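Local coordinates for GNA33 (Neisseria gonorrhoeae FA 1090, PDB 2G5D), which probably cleaves the glycosidic bond between MurNAc and GlcNAc in peptidoglycan as an exolytic transglycosylase, forming a 1,6-anhydro bond in the MurNAc residue, at residues D146-P151 / I165-K170; R273-K278 / A293-N298; K364-L369 / V385-G390. One frame throughout, in Å; residues are numbered along the deposited sequence.

Contact 1 of 3, residues D146-P151 / I165-K170; sequences DFISVP and IRQTGK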
loop_
_atom_site.group_PDB
_atom_site.type_symbol
_atom_site.label_atom_id
_atom_site.label_comp_id
_atom_site.label_asym_id
_atom_site.label_seq_id
_atom_site.Cartn_x
_atom_site.Cartn_y
_atom_site.Cartn_z
ATOM N N ASP A 146 -3.452 -15.664 -20.528
ATOM C CA ASP A 146 -2.839 -15.018 -21.691
ATOM C C ASP A 146 -2.276 -13.634 -21.354
ATOM O O ASP A 146 -1.978 -12.835 -22.240
ATOM C CB ASP A 146 -3.864 -14.899 -22.827
ATOM C CG ASP A 146 -5.026 -13.971 -22.481
ATOM O OD1 ASP A 146 -5.417 -13.893 -21.292
ATOM O OD2 ASP A 146 -5.551 -13.315 -23.406
ATOM N N PHE A 147 -2.145 -13.354 -20.068
ATOM C CA PHE A 147 -1.659 -12.067 -19.597
ATOM C C PHE A 147 -0.138 -12.108 -19.591
ATOM O O PHE A 147 0.454 -12.891 -18.857
ATOM C CB PHE A 147 -2.217 -11.814 -18.199
ATOM C CG PHE A 147 -1.806 -10.506 -17.591
ATOM C CD1 PHE A 147 -2.585 -9.373 -17.767
ATOM C CD2 PHE A 147 -0.664 -10.415 -16.800
ATOM C CE1 PHE A 147 -2.223 -8.164 -17.182
ATOM C CE2 PHE A 147 -0.293 -9.209 -16.225
ATOM C CZ PHE A 147 -1.087 -8.079 -16.420
ATOM N N ILE A 148 0.487 -11.292 -20.436
ATOM C CA ILE A 148 1.947 -11.302 -20.607
ATOM C C ILE A 148 2.563 -9.939 -20.261
ATOM O O ILE A 148 2.262 -8.923 -20.899
ATOM C CB ILE A 148 2.383 -11.807 -22.040
ATOM C CG1 ILE A 148 2.373 -13.335 -22.116
ATOM C CG2 ILE A 148 3.794 -11.334 -22.415
ATOM C CD1 ILE A 148 1.125 -13.921 -22.693
ATOM N N SER A 149 3.421 -9.933 -19.242
ATOM C CA SER A 149 4.135 -8.726 -18.841
ATOM C C SER A 149 5.493 -8.631 -19.535
ATOM O O SER A 149 6.278 -9.581 -19.524
ATOM C CB SER A 149 4.304 -8.673 -17.318
ATOM O OG SER A 149 4.961 -7.482 -16.915
ATOM N N VAL A 150 5.754 -7.477 -20.144
ATOM C CA VAL A 150 7.046 -7.197 -20.783
ATOM C C VAL A 150 7.678 -5.924 -20.193
ATOM O O VAL A 150 7.018 -4.883 -20.137
ATOM C CB VAL A 150 6.914 -7.047 -22.334
ATOM C CG1 VAL A 150 8.290 -6.928 -22.984
ATOM C CG2 VAL A 150 6.147 -8.220 -22.939
ATOM N N PRO A 151 8.947 -6.011 -19.733
ATOM C CA PRO A 151 9.712 -4.842 -19.269
ATOM C C PRO A 151 9.984 -3.778 -20.348
ATOM O O PRO A 151 10.206 -4.107 -21.513
ATOM C CB PRO A 151 11.033 -5.453 -18.771
ATOM C CG PRO A 151 10.736 -6.891 -18.537
ATOM C CD PRO A 151 9.716 -7.258 -19.570
ATOM N N ILE A 165 8.152 -8.302 -29.973
ATOM C CA ILE A 165 8.036 -9.037 -28.709
ATOM C C ILE A 165 8.304 -10.539 -28.905
ATOM O O ILE A 165 7.847 -11.035 -29.855
ATOM C CB ILE A 165 6.658 -8.772 -27.999
ATOM C CG1 ILE A 165 6.821 -7.729 -26.878
ATOM C CG2 ILE A 165 6.047 -9.994 -27.315
ATOM C CD1 ILE A 165 6.840 -6.280 -27.336
ATOM N N ARG A 166 8.976 -11.120 -27.859
ATOM C CA ARG A 166 9.199 -12.561 -27.774
ATOM C C ARG A 166 8.824 -13.047 -26.375
ATOM O O ARG A 166 9.312 -12.508 -25.376
ATOM C CB ARG A 166 10.668 -12.910 -28.085
ATOM C CG ARG A 166 11.052 -14.389 -27.816
ATOM C CD ARG A 166 12.435 -14.716 -28.830
ATOM N NE ARG A 166 13.592 -13.791 -28.041
ATOM C CZ ARG A 166 14.116 -14.118 -26.911
ATOM N NH1 ARG A 166 13.471 -14.997 -26.136
ATOM N NH2 ARG A 166 15.138 -13.159 -26.180
ATOM N N GLN A 167 7.957 -14.059 -26.314
ATOM C CA GLN A 167 7.535 -14.664 -25.048
ATOM C C GLN A 167 8.675 -15.454 -24.404
ATOM O O GLN A 167 9.382 -16.209 -25.088
ATOM C CB GLN A 167 6.326 -15.577 -25.266
ATOM C CG GLN A 167 5.498 -15.821 -24.008
ATOM C CD GLN A 167 4.711 -17.118 -24.047
ATOM O OE1 GLN A 167 5.040 -18.040 -24.797
ATOM N NE2 GLN A 167 3.672 -17.201 -23.224
ATOM N N THR A 168 8.852 -15.269 -23.095
ATOM C CA THR A 168 9.944 -15.906 -22.343
ATOM C C THR A 168 9.438 -16.690 -21.127
ATOM O O THR A 168 10.223 -17.091 -20.265
ATOM C CB THR A 168 11.015 -14.873 -21.884
ATOM O OG1 THR A 168 10.432 -13.945 -20.952
ATOM C CG2 THR A 168 11.602 -14.105 -23.080
ATOM N N GLY A 169 8.126 -16.908 -21.076
ATOM C CA GLY A 169 7.462 -17.589 -19.960
ATOM C C GLY A 169 5.958 -17.438 -20.092
ATOM O O GLY A 169 5.488 -16.498 -20.731
ATOM N N LYS A 170 5.199 -18.346 -19.478
ATOM C CA LYS A 170 3.728 -18.376 -19.635
ATOM C C LYS A 170 2.955 -17.129 -19.196
ATOM O O LYS A 170 1.750 -17.056 -19.424
ATOM C CB LYS A 170 3.094 -19.625 -18.997
ATOM C CG LYS A 170 3.636 -20.014 -17.634
ATOM C CD LYS A 170 4.691 -21.105 -17.776
ATOM C CE LYS A 170 5.537 -21.216 -16.527
ATOM N NZ LYS A 170 6.571 -22.263 -16.697
#

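Contact 2 of 3, residues R273-K278 / A293-N298; sequences RYMADK and AYMRQN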
loop_
_atom_site.group_PDB
_atom_site.type_symbol
_atom_site.label_atom_id
_atom_site.label_comp_id
_atom_site.label_asym_id
_atom_site.label_seq_id
_atom_site.Cartn_x
_atom_site.Cartn_y
_atom_site.Cartn_z
ATOM N N ARG A 273 -15.496 10.810 -8.591
ATOM C CA ARG A 273 -15.429 12.084 -9.307
ATOM C C ARG A 273 -16.263 12.031 -10.576
ATOM O O ARG A 273 -16.814 13.049 -10.994
ATOM C CB ARG A 273 -13.985 12.482 -9.637
ATOM C CG ARG A 273 -13.146 12.876 -8.426
ATOM C CD ARG A 273 -11.767 13.428 -8.816
ATOM N NE ARG A 273 -10.758 13.021 -7.839
ATOM C CZ ARG A 273 -9.824 12.095 -8.054
ATOM N NH1 ARG A 273 -9.721 11.489 -9.235
ATOM N NH2 ARG A 273 -8.972 11.783 -7.083
ATOM N N TYR A 274 -16.355 10.849 -11.187
ATOM C CA TYR A 274 -17.222 10.653 -12.348
ATOM C C TYR A 274 -18.702 10.849 -11.992
ATOM O O TYR A 274 -19.427 11.562 -12.691
ATOM C CB TYR A 274 -17.003 9.277 -12.987
ATOM C CG TYR A 274 -17.988 8.974 -14.101
ATOM C CD1 TYR A 274 -17.796 9.492 -15.381
ATOM C CD2 TYR A 274 -19.124 8.187 -13.869
ATOM C CE1 TYR A 274 -18.702 9.233 -16.414
ATOM C CE2 TYR A 274 -20.038 7.919 -14.895
ATOM C CZ TYR A 274 -19.815 8.448 -16.166
ATOM O OH TYR A 274 -20.700 8.197 -17.194
ATOM N N MET A 275 -19.139 10.214 -10.906
ATOM C CA MET A 275 -20.525 10.274 -10.454
ATOM C C MET A 275 -20.990 11.670 -10.041
ATOM O O MET A 275 -22.166 11.998 -10.198
ATOM C CB MET A 275 -20.729 9.308 -9.292
ATOM C CG MET A 275 -20.763 7.846 -9.702
ATOM S SD MET A 275 -20.903 6.787 -8.272
ATOM C CE MET A 275 -22.660 6.837 -7.968
ATOM N N ALA A 276 -20.064 12.478 -9.521
ATOM C CA ALA A 276 -20.364 13.799 -8.965
ATOM C C ALA A 276 -20.777 14.817 -10.023
ATOM O O ALA A 276 -21.702 15.614 -9.806
ATOM C CB ALA A 276 -19.185 14.312 -8.171
ATOM N N ASP A 277 -20.087 14.797 -11.160
ATOM C CA ASP A 277 -20.427 15.675 -12.272
ATOM C C ASP A 277 -21.244 14.965 -13.354
ATOM O O ASP A 277 -21.151 15.313 -14.534
ATOM C CB ASP A 277 -19.167 16.321 -12.861
ATOM C CG ASP A 277 -18.161 15.298 -13.361
ATOM O OD1 ASP A 277 -17.079 15.182 -12.742
ATOM O OD2 ASP A 277 -18.446 14.624 -14.377
ATOM N N LYS A 278 -22.052 13.986 -12.950
ATOM C CA LYS A 278 -22.927 13.277 -13.891
ATOM C C LYS A 278 -24.453 13.534 -13.843
ATOM O O LYS A 278 -25.119 13.297 -14.851
ATOM C CB LYS A 278 -22.620 11.778 -13.919
ATOM C CG LYS A 278 -21.673 11.378 -15.045
ATOM C CD LYS A 278 -22.302 11.586 -16.422
ATOM C CE LYS A 278 -21.264 11.459 -17.525
ATOM N NZ LYS A 278 -21.842 10.936 -18.799
ATOM N N ALA A 293 -24.943 1.898 -1.967
ATOM C CA ALA A 293 -26.377 2.155 -1.794
ATOM C C ALA A 293 -27.030 2.764 -3.045
ATOM O O ALA A 293 -28.154 2.383 -3.415
ATOM C CB ALA A 293 -26.629 3.023 -0.565
ATOM N N TYR A 294 -26.324 3.690 -3.702
ATOM C CA TYR A 294 -26.803 4.270 -4.959
ATOM C C TYR A 294 -26.988 3.189 -6.040
ATOM O O TYR A 294 -27.943 3.225 -6.813
ATOM C CB TYR A 294 -25.870 5.388 -5.460
ATOM C CG TYR A 294 -26.270 5.946 -6.819
ATOM C CD1 TYR A 294 -27.104 7.055 -6.920
ATOM C CD2 TYR A 294 -25.833 5.341 -8.005
ATOM C CE1 TYR A 294 -27.489 7.558 -8.168
ATOM C CE2 TYR A 294 -26.206 5.833 -9.247
ATOM C CZ TYR A 294 -27.033 6.939 -9.325
ATOM O OH TYR A 294 -27.407 7.427 -10.565
ATOM N N MET A 295 -26.071 2.230 -6.069
ATOM C CA MET A 295 -26.047 1.181 -7.082
ATOM C C MET A 295 -27.130 0.113 -6.858
ATOM O O MET A 295 -27.682 -0.450 -7.821
ATOM C CB MET A 295 -24.654 0.546 -7.109
ATOM C CG MET A 295 -23.970 0.568 -8.470
ATOM S SD MET A 295 -24.235 2.043 -9.481
ATOM C CE MET A 295 -22.907 3.145 -9.004
ATOM N N ARG A 296 -27.428 -0.160 -5.588
ATOM C CA ARG A 296 -28.499 -1.082 -5.236
ATOM C C ARG A 296 -29.854 -0.489 -5.644
ATOM O O ARG A 296 -30.755 -1.220 -6.065
ATOM C CB ARG A 296 -28.460 -1.421 -3.737
ATOM C CG ARG A 296 -28.779 -2.887 -3.408
ATOM C CD ARG A 296 -27.606 -3.843 -3.730
ATOM N NE ARG A 296 -26.865 -4.267 -2.535
ATOM C CZ ARG A 296 -25.882 -5.176 -2.525
ATOM N NH1 ARG A 296 -25.497 -5.785 -3.647
ATOM N NH2 ARG A 296 -25.281 -5.491 -1.382
ATOM N N GLN A 297 -29.970 0.836 -5.540
ATOM C CA GLN A 297 -31.154 1.575 -5.984
ATOM C C GLN A 297 -31.140 1.858 -7.493
ATOM O O GLN A 297 -32.192 2.105 -8.087
ATOM C CB GLN A 297 -31.299 2.908 -5.227
ATOM C CG GLN A 297 -31.437 2.826 -3.686
ATOM C CD GLN A 297 -32.703 2.117 -3.190
ATOM O OE1 GLN A 297 -32.617 1.166 -2.412
ATOM N NE2 GLN A 297 -33.873 2.586 -3.623
ATOM N N ASN A 298 -29.954 1.819 -8.106
ATOM C CA ASN A 298 -29.776 2.191 -9.519
ATOM C C ASN A 298 -28.935 1.220 -10.362
ATOM O O ASN A 298 -27.891 1.606 -10.899
ATOM C CB ASN A 298 -29.197 3.599 -9.619
ATOM C CG ASN A 298 -30.174 4.647 -9.171
ATOM O OD1 ASN A 298 -31.060 5.056 -9.929
ATOM N ND2 ASN A 298 -30.035 5.084 -7.930
#

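Contact 3 of 3, residues K364-L369 / V385-G390; sequences KALNRL and VDYFWG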
loop_
_atom_site.group_PDB
_atom_site.type_symbol
_atom_site.label_atom_id
_atom_site.label_comp_id
_atom_site.label_asym_id
_atom_site.label_seq_id
_atom_site.Cartn_x
_atom_site.Cartn_y
_atom_site.Cartn_z
ATOM N N LYS A 364 -7.930 13.635 19.147
ATOM C CA LYS A 364 -6.881 13.601 20.179
ATOM C C LYS A 364 -5.509 13.245 19.589
ATOM O O LYS A 364 -5.410 12.793 18.437
ATOM C CB LYS A 364 -7.225 12.579 21.272
ATOM C CG LYS A 364 -8.379 12.946 22.212
ATOM C CD LYS A 364 -8.678 11.756 23.119
ATOM C CE LYS A 364 -9.960 11.932 23.908
ATOM N NZ LYS A 364 -10.307 10.650 24.581
ATOM N N ALA A 365 -4.461 13.419 20.400
ATOM C CA ALA A 365 -3.085 13.179 19.970
ATOM C C ALA A 365 -2.841 11.704 19.635
ATOM O O ALA A 365 -3.131 10.811 20.450
ATOM C CB ALA A 365 -2.087 13.679 21.035
ATOM N N LEU A 366 -2.317 11.474 18.429
ATOM C CA LEU A 366 -2.023 10.140 17.944
ATOM C C LEU A 366 -0.517 10.107 17.670
ATOM O O LEU A 366 -0.096 10.560 16.628
ATOM C CB LEU A 366 -2.786 9.869 16.641
ATOM C CG LEU A 366 -3.207 8.458 16.219
ATOM C CD1 LEU A 366 -2.736 8.183 14.797
ATOM C CD2 LEU A 366 -2.768 7.345 17.177
ATOM N N ASN A 367 0.262 9.614 18.636
ATOM C CA ASN A 367 1.747 9.561 18.555
ATOM C C ASN A 367 2.220 8.114 18.610
ATOM O O ASN A 367 1.965 7.389 19.585
ATOM C CB ASN A 367 2.430 10.375 19.685
ATOM C CG ASN A 367 1.941 11.827 19.781
ATOM O OD1 ASN A 367 1.802 12.523 18.792
ATOM N ND2 ASN A 367 1.703 12.279 20.996
ATOM N N ARG A 368 2.898 7.671 17.554
ATOM C CA ARG A 368 3.126 6.264 17.340
ATOM C C ARG A 368 4.470 6.014 16.691
ATOM O O ARG A 368 4.798 6.661 15.711
ATOM C CB ARG A 368 2.027 5.704 16.406
ATOM C CG ARG A 368 0.627 5.597 17.031
ATOM C CD ARG A 368 0.381 4.179 17.533
ATOM N NE ARG A 368 -0.731 4.142 18.475
ATOM C CZ ARG A 368 -2.002 3.880 18.165
ATOM N NH1 ARG A 368 -2.382 3.619 16.905
ATOM N NH2 ARG A 368 -2.917 3.893 19.144
ATOM N N LEU A 369 5.241 5.076 17.228
ATOM C CA LEU A 369 6.383 4.548 16.476
ATOM C C LEU A 369 5.911 3.443 15.553
ATOM O O LEU A 369 5.728 2.293 15.984
ATOM C CB LEU A 369 7.506 4.030 17.386
ATOM C CG LEU A 369 8.765 3.593 16.620
ATOM C CD1 LEU A 369 9.345 4.780 15.863
ATOM C CD2 LEU A 369 9.775 3.033 17.612
ATOM N N VAL A 385 2.689 10.537 5.204
ATOM C CA VAL A 385 2.443 9.150 5.658
ATOM C C VAL A 385 1.025 8.619 5.376
ATOM O O VAL A 385 0.021 9.229 5.751
ATOM C CB VAL A 385 2.764 8.968 7.197
ATOM C CG1 VAL A 385 2.549 7.480 7.638
ATOM C CG2 VAL A 385 4.205 9.426 7.514
ATOM N N ASP A 386 0.944 7.461 4.720
ATOM C CA ASP A 386 -0.335 6.768 4.643
ATOM C C ASP A 386 -0.322 5.743 5.775
ATOM O O ASP A 386 0.460 4.781 5.778
ATOM C CB ASP A 386 -0.542 6.099 3.286
ATOM C CG ASP A 386 -2.008 6.081 2.841
ATOM O OD1 ASP A 386 -2.847 6.838 3.375
ATOM O OD2 ASP A 386 -2.317 5.299 1.926
ATOM N N TYR A 387 -1.177 5.979 6.748
ATOM C CA TYR A 387 -1.165 5.255 7.996
ATOM C C TYR A 387 -1.994 3.982 7.828
ATOM O O TYR A 387 -3.174 4.063 7.498
ATOM C CB TYR A 387 -1.733 6.183 9.090
ATOM C CG TYR A 387 -1.650 5.616 10.470
ATOM C CD1 TYR A 387 -0.548 5.857 11.275
ATOM C CD2 TYR A 387 -2.669 4.826 10.975
ATOM C CE1 TYR A 387 -0.458 5.306 12.559
ATOM C CE2 TYR A 387 -2.590 4.275 12.252
ATOM C CZ TYR A 387 -1.485 4.516 13.029
ATOM O OH TYR A 387 -1.424 3.995 14.289
ATOM N N PHE A 388 -1.370 2.806 7.987
ATOM C CA PHE A 388 -2.094 1.561 7.777
ATOM C C PHE A 388 -2.892 1.171 9.021
ATOM O O PHE A 388 -2.330 0.904 10.081
ATOM C CB PHE A 388 -1.177 0.409 7.302
ATOM C CG PHE A 388 -1.921 -0.878 7.061
ATOM C CD1 PHE A 388 -2.899 -0.958 6.067
ATOM C CD2 PHE A 388 -1.677 -1.994 7.850
ATOM C CE1 PHE A 388 -3.613 -2.112 5.864
ATOM C CE2 PHE A 388 -2.379 -3.156 7.642
ATOM C CZ PHE A 388 -3.345 -3.222 6.640
ATOM N N TRP A 389 -4.217 1.155 8.883
ATOM C CA TRP A 389 -5.090 0.910 10.022
ATOM C C TRP A 389 -5.392 -0.554 10.344
ATOM O O TRP A 389 -5.847 -0.849 11.442
ATOM C CB TRP A 389 -6.378 1.730 9.905
ATOM C CG TRP A 389 -6.192 3.147 10.350
ATOM C CD1 TRP A 389 -6.097 4.265 9.557
ATOM C CD2 TRP A 389 -6.079 3.610 11.702
ATOM N NE1 TRP A 389 -5.941 5.394 10.337
ATOM C CE2 TRP A 389 -5.940 5.020 11.657
ATOM C CE3 TRP A 389 -6.091 2.972 12.952
ATOM C CZ2 TRP A 389 -5.786 5.798 12.816
ATOM C CZ3 TRP A 389 -5.963 3.760 14.114
ATOM C CH2 TRP A 389 -5.808 5.150 14.030
ATOM N N GLY A 390 -5.086 -1.473 9.429
ATOM C CA GLY A 390 -5.376 -2.881 9.642
ATOM C C GLY A 390 -6.533 -3.333 8.775
ATOM O O GLY A 390 -6.900 -2.659 7.809
#

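Contact 1 of 3, residues D146-P151 / I165-K170
Val-150 and Ile-148, on strand 148-151, reach across to Ile-165, which ends strand 163-165, and to Gln-167, in the loop that follows, respectively. The nearest CA pair, Ile-148 and Lys-170, is 7.4 Å apart, and side chains make most of the contact.

Ile-148 can be followed outward from CB, which branches two ways. CG2 lies anti to the backbone N and stays with its own strand, 3.9 Å from CG2 of Val-150. The other branch, CG1, is anti to the carbonyl carbon (chi1 -81°) and heads for the loop. At the tip, CD1 lies 4.2 Å from NE2 of Gln-167. The glutamine, extended beyond CG, crosses the isoleucine at about a right angle and lays its amide end beside the methyl without a polar bond. Farther along the strand, CG2 of Val-150 meets CG1 of Ile-165 at 4.0 Å. Phe-207 of strand 206-209 touches Ile-148, Val-150 and Ile-165 alike, so the aliphatic groups gather on a common aromatic partner.

The carbonyl of Phe-147 approaches that of Lys-170 but finds its donor in the side chain of Asn-171. Backbone bonds from Ser-149 to Asn-171 and Gly-173 fasten the next part of the loop to the strand, just after a classic beta bulge at Thr-168 and Gly-169.

The two strands form the outer edges of one five-stranded sheet, and this meeting is consistent with a sheet curled toward a barrel. With no hydrogen bond between the two segments, their mutual attachment rests on sparse aliphatic packing, bordered by the amide of the exposed Gln-167.

Contact 2 of 3, residues R273-K278 / A293-N298
Between residues 273-278 and 293-298, which lie on helices 271-276 and 288-297, the nearest CA atoms are those of Met-275 and Tyr-294, 10.3 Å apart. The Met-275 side chain reaches across, and its methyl makes the contact. Met-275 runs extended as far as its sulfur (chi2 176°) and then bends at chi3, which places CE against the opposite helix. There CE lies 3.5 Å from CD2 of Tyr-294, with CG and CE2 of the same ring each 3.9 Å from it. The methyl approaches the ring obliquely, and the two side chains slide past each other in opposite directions. CE of Met-275 also meets CE of Met-295 at 3.8 Å, methyl to methyl; Met-295 is folded at both chi2 and chi3 to bring its end inward, and its SD lies in the plane of the Tyr-294 ring, at the edge.

On one face of that ring sits the amide nitrogen of Asn-298, 3.5 Å above the plane and toward the rim. The same ND2 donates to the backbone O of Tyr-294 at 3.0 Å, in the carbonyl plane and on a lone pair. The side-chain bond thus serves a carbonyl at the helix end, where the backbone N of Asn-298 makes a weak bond to O of Met-295 instead. Leu-281, from the connecting loop, touches both Met-275 and Tyr-294, while helix 302-306 adds Val-305 beside Met-275 and Leu-302 beside Met-295. The Met-275 methyl thus joins two successive helices, linked by a loop, in a small helical cluster completed by helix 302-306, within the MltA-specific insert.

Contact 3 of 3, residues K364-L369 / V385-G390
Arg-368 donates from NH1 to the hydroxyl of Tyr-387 across a distance of 2.8 Å, moderately bent at the hydrogen (144°). The hydroxyl lies at the edge of the guanidinium, close to its plane, and the side chains cross at about a right angle. A bend at chi2 (-97°) carries the arginine along the phenol oxygen, with CD only 3.7 Å from OH of Tyr-387.

Leu-366 packs against both partners. Its CD2 sits over the centre of the Arg-368 guanidinium, 3.7 Å above the plane, whereas CD1 lies over one face of the Tyr-387 ring, nearest CZ at 4.3 Å. CD1 also approaches CZ2 of Trp-389. Within the second strand, CE2 of Tyr-387 rests over the centre of the indole, 3.4 Å above it.

Farther out, Glu-337 forms a salt bridge with the same NH1, which probably helps to fix the guanidinium and balance its charge. Trp-389 is tethered through NE1 to Gln-402 and covered by helix 393-401.

The axes of 365-369 and 385-390 come within 11.2 Å of each other and cross at 87°. The backbones of Leu-366 and Arg-368 hydrogen-bond to strand 352-358, that of Val-385 to strand 116-129 and that of Asp-386 to strand 339-342. Such near-perpendicular strands meeting through their inward side chains fit the interior of a double-psi beta-barrel, the fold class of the 3D domain.

In the fold
Contacts 1 and 2 both belong to the MltA-specific insert, yet their centres are about 38 Å apart and their nearest atoms about 22 Å. Contact 3 lies in the 3D domain. It is on the opposite side of the chain's centre from contact 1, about 40 Å away between centres, and closer to contact 2, at about 31 Å between centres, with nearest atoms about 13 Å apart. No pair touches, and the three follow one another along the chain. Strand 116-129 pairs with strand 384-391 of contact 3 and also with strands 227-231 and 246-249 of the insert. In MltA enzymes the glycan strand probably binds in the groove between the two domains.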